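Local coordinates for protein transcription regulator (Lactobacillus plantarum WCFS1, PDB 3CLK) that probably regulates transcription as a LacI-type dimer, a periplasmic-binding-protein-like effector domain presumably sensing a small molecule to control DNA binding, at residues N37-I42 and T246-I251; Q115-L120 and K148-E153; A154-A157 and E161-K164. All blocks are in the same frame, centred on the assembly; numbering follows the deposited sequence.

Contact 1 (N37-I42 and T246-I251)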
ATOM      1  N   ASN B  37       4.752   3.563 -25.071  1.00 56.34           N
ATOM      2  CA  ASN B  37       5.003   2.666 -26.193  1.00 55.57           C
ATOM      3  C   ASN B  37       3.642   2.283 -26.766  1.00 55.36           C
ATOM      4  O   ASN B  37       3.550   1.526 -27.730  1.00 55.92           O
ATOM      5  CB  ASN B  37       5.726   1.398 -25.720  1.00 54.81           C
ATOM      6  CG  ASN B  37       7.182   1.642 -25.374  1.00 54.77           C
ATOM      7  OD1 ASN B  37       8.005   1.904 -26.251  1.00 53.83           O
ATOM      8  ND2 ASN B  37       7.509   1.557 -24.089  1.00 54.64           N
ATOM      9  N   GLY B  38       2.587   2.809 -26.151  1.00 54.81           N
ATOM     10  CA  GLY B  38       1.239   2.517 -26.599  1.00 54.58           C
ATOM     11  C   GLY B  38       0.758   1.141 -26.168  1.00 54.47           C
ATOM     12  O   GLY B  38      -0.289   0.673 -26.618  1.00 54.69           O
ATOM     13  N   TYR B  39       1.522   0.494 -25.292  1.00 52.78           N
ATOM     14  CA  TYR B  39       1.174  -0.835 -24.795  1.00 51.74           C
ATOM     15  C   TYR B  39       0.067  -0.784 -23.746  1.00 50.46           C
ATOM     16  O   TYR B  39      -0.147   0.245 -23.107  1.00 49.81           O
ATOM     17  CB  TYR B  39       2.397  -1.502 -24.165  1.00 51.98           C
ATOM     18  CG  TYR B  39       3.561  -1.738 -25.098  1.00 52.39           C
ATOM     19  CD1 TYR B  39       4.805  -2.107 -24.594  1.00 52.13           C
ATOM     20  CD2 TYR B  39       3.422  -1.609 -26.480  1.00 51.78           C
ATOM     21  CE1 TYR B  39       5.884  -2.342 -25.434  1.00 52.37           C
ATOM     22  CE2 TYR B  39       4.496  -1.842 -27.333  1.00 52.46           C
ATOM     23  CZ  TYR B  39       5.725  -2.208 -26.801  1.00 52.92           C
ATOM     24  OH  TYR B  39       6.802  -2.436 -27.628  1.00 54.12           O
ATOM     25  N   ASN B  40      -0.627  -1.905 -23.573  1.00 49.30           N
ATOM     26  CA  ASN B  40      -1.695  -2.021 -22.585  1.00 48.08           C
ATOM     27  C   ASN B  40      -1.119  -2.811 -21.413  1.00 45.98           C
ATOM     28  O   ASN B  40      -0.063  -3.428 -21.547  1.00 46.43           O
ATOM     29  CB  ASN B  40      -2.895  -2.771 -23.173  1.00 50.11           C
ATOM     30  CG  ASN B  40      -3.444  -2.109 -24.425  1.00 52.04           C
ATOM     31  OD1 ASN B  40      -3.856  -0.948 -24.400  1.00 52.31           O
ATOM     32  ND2 ASN B  40      -3.455  -2.851 -25.530  1.00 53.17           N
ATOM     33  N   LEU B  41      -1.803  -2.809 -20.274  1.00 44.32           N
ATOM     34  CA  LEU B  41      -1.297  -3.530 -19.108  1.00 42.39           C
ATOM     35  C   LEU B  41      -2.343  -4.243 -18.260  1.00 42.08           C
ATOM     36  O   LEU B  41      -3.328  -3.640 -17.832  1.00 42.09           O
ATOM     37  CB  LEU B  41      -0.518  -2.569 -18.203  1.00 42.37           C
ATOM     38  CG  LEU B  41      -0.069  -3.118 -16.843  1.00 42.81           C
ATOM     39  CD1 LEU B  41       1.040  -4.141 -17.039  1.00 41.94           C
ATOM     40  CD2 LEU B  41       0.413  -1.973 -15.961  1.00 41.70           C
ATOM     41  N   ILE B  42      -2.123  -5.532 -18.016  1.00 40.81           N
ATOM     42  CA  ILE B  42      -3.026  -6.295 -17.164  1.00 40.92           C
ATOM     43  C   ILE B  42      -2.187  -6.844 -16.020  1.00 41.23           C
ATOM     44  O   ILE B  42      -1.019  -7.199 -16.206  1.00 39.75           O
ATOM     45  CB  ILE B  42      -3.709  -7.481 -17.897  1.00 40.98           C
ATOM     46  CG1 ILE B  42      -2.692  -8.578 -18.202  1.00 42.07           C
ATOM     47  CG2 ILE B  42      -4.373  -6.993 -19.170  1.00 40.86           C
ATOM     48  CD1 ILE B  42      -3.332  -9.880 -18.653  1.00 41.75           C
ATOM     49  N   THR B 246      12.458   0.384 -16.885  1.00 26.85           N
ATOM     50  CA  THR B 246      13.442  -0.473 -17.537  1.00 25.95           C
ATOM     51  C   THR B 246      12.841  -1.816 -17.945  1.00 27.43           C
ATOM     52  O   THR B 246      13.121  -2.334 -19.036  1.00 26.09           O
ATOM     53  CB  THR B 246      14.645  -0.716 -16.602  1.00 26.90           C
ATOM     54  OG1 THR B 246      15.167   0.548 -16.167  1.00 29.70           O
ATOM     55  CG2 THR B 246      15.745  -1.480 -17.322  1.00 29.23           C
ATOM     56  N   GLY B 247      12.011  -2.377 -17.072  1.00 24.41           N
ATOM     57  CA  GLY B 247      11.382  -3.647 -17.371  1.00 25.49           C
ATOM     58  C   GLY B 247      10.655  -3.609 -18.701  1.00 23.88           C
ATOM     59  O   GLY B 247      10.844  -4.477 -19.541  1.00 22.55           O
ATOM     60  N   VAL B 248       9.824  -2.594 -18.899  1.00 25.27           N
ATOM     61  CA  VAL B 248       9.094  -2.470 -20.148  1.00 27.66           C
ATOM     62  C   VAL B 248      10.041  -2.256 -21.332  1.00 29.55           C
ATOM     63  O   VAL B 248       9.749  -2.679 -22.445  1.00 28.47           O
ATOM     64  CB  VAL B 248       8.081  -1.308 -20.091  1.00 28.36           C
ATOM     65  CG1 VAL B 248       7.426  -1.114 -21.453  1.00 26.96           C
ATOM     66  CG2 VAL B 248       7.024  -1.602 -19.043  1.00 26.55           C
ATOM     67  N   GLN B 249      11.175  -1.605 -21.093  1.00 31.47           N
ATOM     68  CA  GLN B 249      12.136  -1.362 -22.167  1.00 33.19           C
ATOM     69  C   GLN B 249      12.819  -2.655 -22.607  1.00 33.28           C
ATOM     70  O   GLN B 249      13.274  -2.763 -23.746  1.00 33.89           O
ATOM     71  CB  GLN B 249      13.182  -0.325 -21.734  1.00 32.18           C
ATOM     72  CG  GLN B 249      12.589   1.053 -21.448  1.00 35.35           C
ATOM     73  CD  GLN B 249      13.640   2.102 -21.136  1.00 35.34           C
ATOM     74  OE1 GLN B 249      14.523   1.885 -20.310  1.00 35.61           O
ATOM     75  NE2 GLN B 249      13.543   3.251 -21.794  1.00 37.73           N
ATOM     76  N   GLN B 250      12.894  -3.638 -21.714  1.00 32.88           N
ATOM     77  CA  GLN B 250      13.503  -4.915 -22.069  1.00 32.40           C
ATOM     78  C   GLN B 250      12.539  -5.687 -22.970  1.00 33.19           C
ATOM     79  O   GLN B 250      12.965  -6.379 -23.901  1.00 31.06           O
ATOM     80  CB  GLN B 250      13.828  -5.740 -20.817  1.00 35.16           C
ATOM     81  CG  GLN B 250      15.027  -5.232 -20.028  1.00 35.84           C
ATOM     82  CD  GLN B 250      16.327  -5.293 -20.819  1.00 38.55           C
ATOM     83  OE1 GLN B 250      16.819  -6.373 -21.161  1.00 38.17           O
ATOM     84  NE2 GLN B 250      16.890  -4.127 -21.113  1.00 37.44           N
ATOM     85  N   ILE B 251      11.240  -5.560 -22.695  1.00 32.50           N
ATOM     86  CA  ILE B 251      10.222  -6.233 -23.500  1.00 34.46           C
ATOM     87  C   ILE B 251      10.187  -5.580 -24.874  1.00 36.08           C
ATOM     88  O   ILE B 251      10.244  -6.258 -25.900  1.00 36.12           O
ATOM     89  CB  ILE B 251       8.815  -6.108 -22.874  1.00 32.13           C
ATOM     90  CG1 ILE B 251       8.766  -6.838 -21.531  1.00 31.76           C
ATOM     91  CG2 ILE B 251       7.776  -6.677 -23.825  1.00 31.73           C
ATOM     92  CD1 ILE B 251       7.404  -6.757 -20.834  1.00 29.91           C
TER
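The amide nitrogen of Asn37 is shared between a polar and an apolar neighbour: ND2 gives a weak hydrogen bond back to Glu33 O at the end of helix 22-34, and the same atom lies 3.8 Å from Val248 CG1 on helix 240-256. The contact belongs to the N-terminal lobe of a periplasmic-binding-protein-like fold. Here the connection from helix 22-34 into strand 41-44 completes the first beta-alpha-beta unit, while helix 240-256 joins the same lobe from far along the chain. No hydrogen bond spans the two segments, and they bury 126 Å² in all.

Asn37 and Val248 point their side chains past one another in opposite directions, so the methyl runs alongside the amide. Val248 CG1 stands opposite the backbone N (chi1 175°), a setting that sends this branch out from the helix to the amide and to Tyr39. Val248 also touches Ile30 and Glu33 of helix 22-34 and Ile11 of strand 11-15, so it packs against both a second helix and the sheet.

Gly38, with phi 77°, turns the chain between Asn37 and Tyr39 and folds the two side chains together: Asn37 CB sits over the centre of the phenol ring, 3.5 Å above its plane, and the ring also touches His252. Farther along, Ile42 pairs through its backbone with Ile11 and Ala13, and Asn40 and Ile42 pack on Thr60 of the second subunit, placing this edge strand at the dimer interface. Across to helix 240-256, the ring meets Val248 obliquely, with Tyr39 CD1 4.2 Å from Val248 CG1.

Contact 2 (Q115-L120 and K148-E153)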
ATOM      1  N   GLN B 115      25.170  -0.286   2.438  1.00 18.97           N
ATOM      2  CA  GLN B 115      24.914   1.145   2.601  1.00 19.82           C
ATOM      3  C   GLN B 115      24.099   1.482   3.853  1.00 19.04           C
ATOM      4  O   GLN B 115      24.386   2.459   4.547  1.00 17.13           O
ATOM      5  CB  GLN B 115      24.209   1.698   1.363  1.00 19.98           C
ATOM      6  CG  GLN B 115      25.154   1.908   0.186  1.00 25.86           C
ATOM      7  CD  GLN B 115      24.503   2.659  -0.955  1.00 27.69           C
ATOM      8  OE1 GLN B 115      23.899   3.712  -0.758  1.00 30.59           O
ATOM      9  NE2 GLN B 115      24.637   2.129  -2.160  1.00 31.19           N
ATOM     10  N   ALA B 116      23.089   0.673   4.141  1.00 16.59           N
ATOM     11  CA  ALA B 116      22.249   0.895   5.317  1.00 18.73           C
ATOM     12  C   ALA B 116      23.090   0.865   6.589  1.00 18.71           C
ATOM     13  O   ALA B 116      22.960   1.722   7.471  1.00 16.50           O
ATOM     14  CB  ALA B 116      21.154  -0.186   5.386  1.00 18.53           C
ATOM     15  N   THR B 117      23.957  -0.136   6.670  1.00 19.32           N
ATOM     16  CA  THR B 117      24.813  -0.316   7.828  1.00 20.62           C
ATOM     17  C   THR B 117      25.880   0.767   7.950  1.00 20.24           C
ATOM     18  O   THR B 117      26.108   1.296   9.040  1.00 19.34           O
ATOM     19  CB  THR B 117      25.473  -1.705   7.789  1.00 21.38           C
ATOM     20  OG1 THR B 117      24.459  -2.703   7.603  1.00 19.40           O
ATOM     21  CG2 THR B 117      26.209  -1.980   9.089  1.00 21.19           C
ATOM     22  N   ASN B 118      26.533   1.102   6.843  1.00 19.57           N
ATOM     23  CA  ASN B 118      27.560   2.140   6.877  1.00 20.11           C
ATOM     24  C   ASN B 118      26.968   3.492   7.245  1.00 19.06           C
ATOM     25  O   ASN B 118      27.643   4.324   7.853  1.00 21.75           O
ATOM     26  CB  ASN B 118      28.282   2.234   5.528  1.00 18.22           C
ATOM     27  CG  ASN B 118      29.400   1.217   5.402  1.00 20.31           C
ATOM     28  OD1 ASN B 118      29.878   0.928   4.301  1.00 22.88           O
ATOM     29  ND2 ASN B 118      29.834   0.678   6.537  1.00 15.50           N
ATOM     30  N   LEU B 119      25.709   3.714   6.878  1.00 18.84           N
ATOM     31  CA  LEU B 119      25.051   4.975   7.200  1.00 20.07           C
ATOM     32  C   LEU B 119      25.086   5.177   8.720  1.00 20.87           C
ATOM     33  O   LEU B 119      25.351   6.286   9.204  1.00 20.34           O
ATOM     34  CB  LEU B 119      23.604   4.966   6.685  1.00 22.83           C
ATOM     35  CG  LEU B 119      22.833   6.296   6.679  1.00 24.87           C
ATOM     36  CD1 LEU B 119      21.609   6.182   5.777  1.00 23.54           C
ATOM     37  CD2 LEU B 119      22.432   6.674   8.104  1.00 23.91           C
ATOM     38  N   LEU B 120      24.828   4.110   9.472  1.00 17.41           N
ATOM     39  CA  LEU B 120      24.853   4.189  10.933  1.00 17.40           C
ATOM     40  C   LEU B 120      26.300   4.238  11.434  1.00 16.75           C
ATOM     41  O   LEU B 120      26.625   5.005  12.343  1.00 14.85           O
ATOM     42  CB  LEU B 120      24.120   2.987  11.554  1.00 17.86           C
ATOM     43  CG  LEU B 120      22.603   2.918  11.314  1.00 19.69           C
ATOM     44  CD1 LEU B 120      22.038   1.587  11.812  1.00 21.13           C
ATOM     45  CD2 LEU B 120      21.930   4.071  12.032  1.00 17.96           C
ATOM     46  N   LYS B 148      27.009  -7.734   7.166  1.00 21.57           N
ATOM     47  CA  LYS B 148      28.179  -8.348   7.802  1.00 21.45           C
ATOM     48  C   LYS B 148      29.494  -7.817   7.238  1.00 20.28           C
ATOM     49  O   LYS B 148      30.496  -7.767   7.942  1.00 20.04           O
ATOM     50  CB  LYS B 148      28.134  -9.875   7.660  1.00 21.41           C
ATOM     51  CG  LYS B 148      27.064 -10.544   8.510  1.00 23.12           C
ATOM     52  CD  LYS B 148      27.095 -12.064   8.376  1.00 22.49           C
ATOM     53  CE  LYS B 148      25.948 -12.681   9.161  1.00 25.69           C
ATOM     54  NZ  LYS B 148      25.944 -14.171   9.112  1.00 24.57           N
ATOM     55  N   LYS B 149      29.485  -7.437   5.967  1.00 23.28           N
ATOM     56  CA  LYS B 149      30.675  -6.887   5.333  1.00 25.20           C
ATOM     57  C   LYS B 149      30.955  -5.509   5.938  1.00 25.44           C
ATOM     58  O   LYS B 149      32.088  -5.204   6.308  1.00 25.79           O
ATOM     59  CB  LYS B 149      30.465  -6.756   3.822  1.00 26.21           C
ATOM     60  CG  LYS B 149      31.656  -6.138   3.086  1.00 29.97           C
ATOM     61  CD  LYS B 149      31.545  -6.284   1.574  1.00 32.63           C
ATOM     62  CE  LYS B 149      30.357  -5.522   0.994  1.00 35.43           C
ATOM     63  NZ  LYS B 149      30.304  -5.624  -0.502  1.00 35.78           N
ATOM     64  N   ALA B 150      29.912  -4.688   6.041  1.00 22.70           N
ATOM     65  CA  ALA B 150      30.040  -3.348   6.606  1.00 23.24           C
ATOM     66  C   ALA B 150      30.612  -3.432   8.009  1.00 22.91           C
ATOM     67  O   ALA B 150      31.488  -2.647   8.380  1.00 24.04           O
ATOM     68  CB  ALA B 150      28.683  -2.651   6.633  1.00 23.18           C
ATOM     69  N   LEU B 151      30.130  -4.398   8.782  1.00 23.76           N
ATOM     70  CA  LEU B 151      30.603  -4.586  10.148  1.00 25.46           C
ATOM     71  C   LEU B 151      32.072  -4.999  10.182  1.00 28.33           C
ATOM     72  O   LEU B 151      32.857  -4.480  10.982  1.00 27.57           O
ATOM     73  CB  LEU B 151      29.760  -5.645  10.867  1.00 22.74           C
ATOM     74  CG  LEU B 151      28.292  -5.288  11.134  1.00 26.67           C
ATOM     75  CD1 LEU B 151      27.696  -6.302  12.104  1.00 21.84           C
ATOM     76  CD2 LEU B 151      28.194  -3.887  11.721  1.00 21.07           C
ATOM     77  N   LYS B 152      32.441  -5.935   9.313  1.00 29.08           N
ATOM     78  CA  LYS B 152      33.817  -6.403   9.260  1.00 30.19           C
ATOM     79  C   LYS B 152      34.783  -5.304   8.838  1.00 28.73           C
ATOM     80  O   LYS B 152      35.876  -5.191   9.389  1.00 28.78           O
ATOM     81  CB  LYS B 152      33.934  -7.598   8.312  1.00 33.49           C
ATOM     82  CG  LYS B 152      33.358  -8.881   8.893  1.00 39.05           C
ATOM     83  CD  LYS B 152      34.165  -9.348  10.103  1.00 43.65           C
ATOM     84  CE  LYS B 152      33.518 -10.550  10.792  1.00 45.56           C
ATOM     85  NZ  LYS B 152      33.273 -11.681   9.856  1.00 44.04           N
ATOM     86  N   GLU B 153      34.386  -4.496   7.861  1.00 28.16           N
ATOM     87  CA  GLU B 153      35.235  -3.408   7.395  1.00 27.44           C
ATOM     88  C   GLU B 153      35.390  -2.334   8.476  1.00 28.60           C
ATOM     89  O   GLU B 153      36.331  -1.533   8.447  1.00 29.34           O
ATOM     90  CB  GLU B 153      34.663  -2.810   6.112  1.00 27.91           C
ATOM     91  CG  GLU B 153      34.801  -3.730   4.896  1.00 28.30           C
ATOM     92  CD  GLU B 153      34.328  -3.080   3.614  1.00 28.76           C
ATOM     93  OE1 GLU B 153      34.245  -1.838   3.572  1.00 31.31           O
ATOM     94  OE2 GLU B 153      34.054  -3.805   2.636  1.00 31.43           O
TER
HETATM   95  O   HOH W   1      32.137  -0.270   7.465  1.00 19.75           O
HETATM   96  O   HOH W   2      33.292   0.475   4.817  1.00 33.91           O
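Ala150 CB lies above the plane of the Asn118 carboxamide, displaced past its nitrogen, with Asn118 ND2 3.5 Å from Ala150 CB. Waters meet the two polar atoms of the amide. One accepts from Asn118 ND2 at 2.7 Å and donates to Ala150 O at 2.6 Å, so the amide and the peptide carbonyl of the facing residue are bridged through a single molecule. A second water donates to Glu153 OE1 at 2.8 Å and only weakly to Asn118 OD1; Glu153 OE1 is also hydrogen-bonded to Tyr114 OH.

On the side away from the waters the contact is apolar. Thr117 CB comes within 3.5 Å of Ala150 CB, which is thus held between Thr117 and Asn118. The threonine methyl continues inward, Thr117 CG2 lying 3.8 Å from Leu151 CD2, and these two side chains cross at about a right angle. With chi1 at -52°, Thr117 places CG2 opposite its backbone N and keeps OG1 beside it, where the hydroxyl bonds to Gly113 O within its own helix; the methyl is left to face the other helix. The axes of segments 115-120 and 148-153 come within 8.5 Å at 37°, with the small Ala150 between them, a pairing of two neighbouring helices in the C-terminal lobe of this periplasmic-binding-protein-like fold.

A salt bridge from Lys149 to Glu110 and its cation-pi contact with Tyr114 join the same helices again. On its inner side, helix 109-121 rests through Ala116, Thr117 and Leu120 on strand 188-191 and its neighbours 216-219 and 234-237, with helix 138-153 alongside.

Contact 3 (A154-A157 and E161-K164)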
ATOM      1  N   ALA B 154      34.470  -2.332   9.438  1.00 25.11           N
ATOM      2  CA  ALA B 154      34.509  -1.380  10.542  1.00 26.27           C
ATOM      3  C   ALA B 154      35.097  -2.093  11.754  1.00 24.79           C
ATOM      4  O   ALA B 154      35.156  -1.536  12.851  1.00 22.80           O
ATOM      5  CB  ALA B 154      33.099  -0.880  10.863  1.00 26.82           C
ATOM      6  N   ASN B 155      35.515  -3.338  11.542  1.00 25.54           N
ATOM      7  CA  ASN B 155      36.097  -4.152  12.599  1.00 26.34           C
ATOM      8  C   ASN B 155      35.125  -4.389  13.753  1.00 26.81           C
ATOM      9  O   ASN B 155      35.508  -4.408  14.923  1.00 28.82           O
ATOM     10  CB  ASN B 155      37.400  -3.508  13.095  1.00 27.86           C
ATOM     11  CG  ASN B 155      38.543  -3.698  12.112  1.00 30.38           C
ATOM     12  OD1 ASN B 155      39.014  -4.814  11.915  1.00 31.58           O
ATOM     13  ND2 ASN B 155      38.975  -2.615  11.474  1.00 31.59           N
ATOM     14  N   ILE B 156      33.854  -4.573  13.409  1.00 26.01           N
ATOM     15  CA  ILE B 156      32.819  -4.846  14.395  1.00 24.73           C
ATOM     16  C   ILE B 156      32.531  -6.336  14.295  1.00 24.66           C
ATOM     17  O   ILE B 156      32.173  -6.824  13.229  1.00 22.33           O
ATOM     18  CB  ILE B 156      31.520  -4.065  14.087  1.00 23.46           C
ATOM     19  CG1 ILE B 156      31.748  -2.566  14.311  1.00 23.16           C
ATOM     20  CG2 ILE B 156      30.382  -4.564  14.967  1.00 21.78           C
ATOM     21  CD1 ILE B 156      30.560  -1.707  13.901  1.00 21.50           C
ATOM     22  N   ALA B 157      32.691  -7.052  15.404  1.00 26.06           N
ATOM     23  CA  ALA B 157      32.457  -8.494  15.432  1.00 28.68           C
ATOM     24  C   ALA B 157      30.994  -8.849  15.176  1.00 30.90           C
ATOM     25  O   ALA B 157      30.088  -8.287  15.798  1.00 30.73           O
ATOM     26  CB  ALA B 157      32.901  -9.066  16.776  1.00 28.86           C
ATOM     27  N   GLU B 161      23.242 -12.404  17.931  1.00 31.02           N
ATOM     28  CA  GLU B 161      22.149 -11.903  18.753  1.00 31.99           C
ATOM     29  C   GLU B 161      21.597 -10.580  18.225  1.00 29.85           C
ATOM     30  O   GLU B 161      20.502 -10.163  18.605  1.00 29.43           O
ATOM     31  CB  GLU B 161      22.612 -11.728  20.202  1.00 35.25           C
ATOM     32  CG  GLU B 161      23.127 -13.013  20.817  1.00 40.38           C
ATOM     33  CD  GLU B 161      22.253 -14.199  20.455  1.00 43.13           C
ATOM     34  OE1 GLU B 161      21.076 -14.222  20.874  1.00 45.04           O
ATOM     35  OE2 GLU B 161      22.745 -15.097  19.738  1.00 44.14           O
ATOM     36  N   TRP B 162      22.360  -9.931  17.351  1.00 27.00           N
ATOM     37  CA  TRP B 162      21.962  -8.654  16.763  1.00 24.68           C
ATOM     38  C   TRP B 162      21.162  -8.866  15.480  1.00 24.29           C
ATOM     39  O   TRP B 162      20.716  -7.908  14.835  1.00 20.03           O
ATOM     40  CB  TRP B 162      23.201  -7.811  16.452  1.00 24.94           C
ATOM     41  CG  TRP B 162      23.967  -7.339  17.665  1.00 23.63           C
ATOM     42  CD1 TRP B 162      23.621  -7.503  18.979  1.00 25.04           C
ATOM     43  CD2 TRP B 162      25.180  -6.579  17.664  1.00 23.64           C
ATOM     44  NE1 TRP B 162      24.542  -6.887  19.793  1.00 22.53           N
ATOM     45  CE2 TRP B 162      25.512  -6.311  19.013  1.00 24.40           C
ATOM     46  CE3 TRP B 162      26.021  -6.094  16.654  1.00 23.91           C
ATOM     47  CZ2 TRP B 162      26.645  -5.580  19.381  1.00 24.13           C
ATOM     48  CZ3 TRP B 162      27.155  -5.362  17.019  1.00 25.83           C
ATOM     49  CH2 TRP B 162      27.453  -5.114  18.372  1.00 25.65           C
ATOM     50  N   ILE B 163      20.983 -10.133  15.121  1.00 22.62           N
ATOM     51  CA  ILE B 163      20.258 -10.502  13.921  1.00 21.87           C
ATOM     52  C   ILE B 163      18.956 -11.187  14.313  1.00 23.65           C
ATOM     53  O   ILE B 163      18.966 -12.266  14.924  1.00 22.24           O
ATOM     54  CB  ILE B 163      21.116 -11.453  13.051  1.00 22.65           C
ATOM     55  CG1 ILE B 163      22.508 -10.840  12.849  1.00 22.63           C
ATOM     56  CG2 ILE B 163      20.455 -11.685  11.708  1.00 21.28           C
ATOM     57  CD1 ILE B 163      23.516 -11.778  12.172  1.00 20.29           C
ATOM     58  N   LYS B 164      17.838 -10.541  13.988  1.00 22.84           N
ATOM     59  CA  LYS B 164      16.519 -11.072  14.297  1.00 24.55           C
ATOM     60  C   LYS B 164      15.752 -11.237  13.000  1.00 24.91           C
ATOM     61  O   LYS B 164      15.267 -10.261  12.420  1.00 25.69           O
ATOM     62  CB  LYS B 164      15.763 -10.129  15.231  1.00 26.20           C
ATOM     63  CG  LYS B 164      16.436  -9.926  16.580  1.00 28.36           C
ATOM     64  CD  LYS B 164      16.556 -11.236  17.356  1.00 31.60           C
ATOM     65  CE  LYS B 164      17.204 -11.005  18.712  1.00 31.04           C
ATOM     66  NZ  LYS B 164      17.367 -12.266  19.483  1.00 33.85           N
TER
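A hydrophobic edge contact between an isoleucine and a tryptophan spans the loop that leads from helix 138-153 to strand 163-164, beside an edge strand of the C-terminal lobe's sheet. Ile156 CG2 approaches the benzo edge of the indole close to the ring plane and stops 3.9 Å from Trp162 CZ3. The two side chains cross at roughly a right angle. In Trp162 the second torsion is nearly eclipsed (chi2 -5°), which turns the five-membered ring's CD1 back toward the backbone and extends the six-membered ring outward to the isoleucine. Ala157 adds its carbonyl: Ala157 O is 4.3 Å from Trp162 CZ3, approaching obliquely. Together these touches bury 73 Å², and no hydrogen bond joins the segments.

The helix before the loop ends in a Schellman motif. Asn155 supplies the positive phi of 61° and the chain doubles back, setting Ile156 against Leu151 of the last turn, the apolar contact expected of this motif. Arg126 bonds through NH1 to Ala154 O and weakly through NH2 to Asn155 O, and its side chain also touches Ile156.

Strand 163-164 is an outermost strand of the lobe's sheet and lies parallel to strand 128-131, so helix 138-153 and this loop form the return of a beta-alpha-beta crossover. Trp162 pairs through its backbone with Ile130 just as the strand begins. Its indole meets Tyr147 of helix 138-153 as well as Asp185 and Leu186 in the loop before strand 188-191.

Contacts 2 and 3 are neighbours in the C-terminal lobe, their centres 9 Å apart, and follow one another along the chain: helix 138-153 of contact 2 runs straight into the loop of contact 3. Leu151, whose side chain serves contact 2, offers its carbonyl to that loop: Leu151 O is 2.6 Å from Ile156 N, probably a hydrogen bond. Lys148 CE also packs 4.0 Å from Ile163 CD1. Contact 1 lies in the other lobe, across the chain's centre, with its centre 36 Å from that of contact 2 and 42 Å from that of contact 3; nearest atoms stay about 17 Å and 31 Å away. In relatives of this fold, effectors bind in the cleft between the lobes.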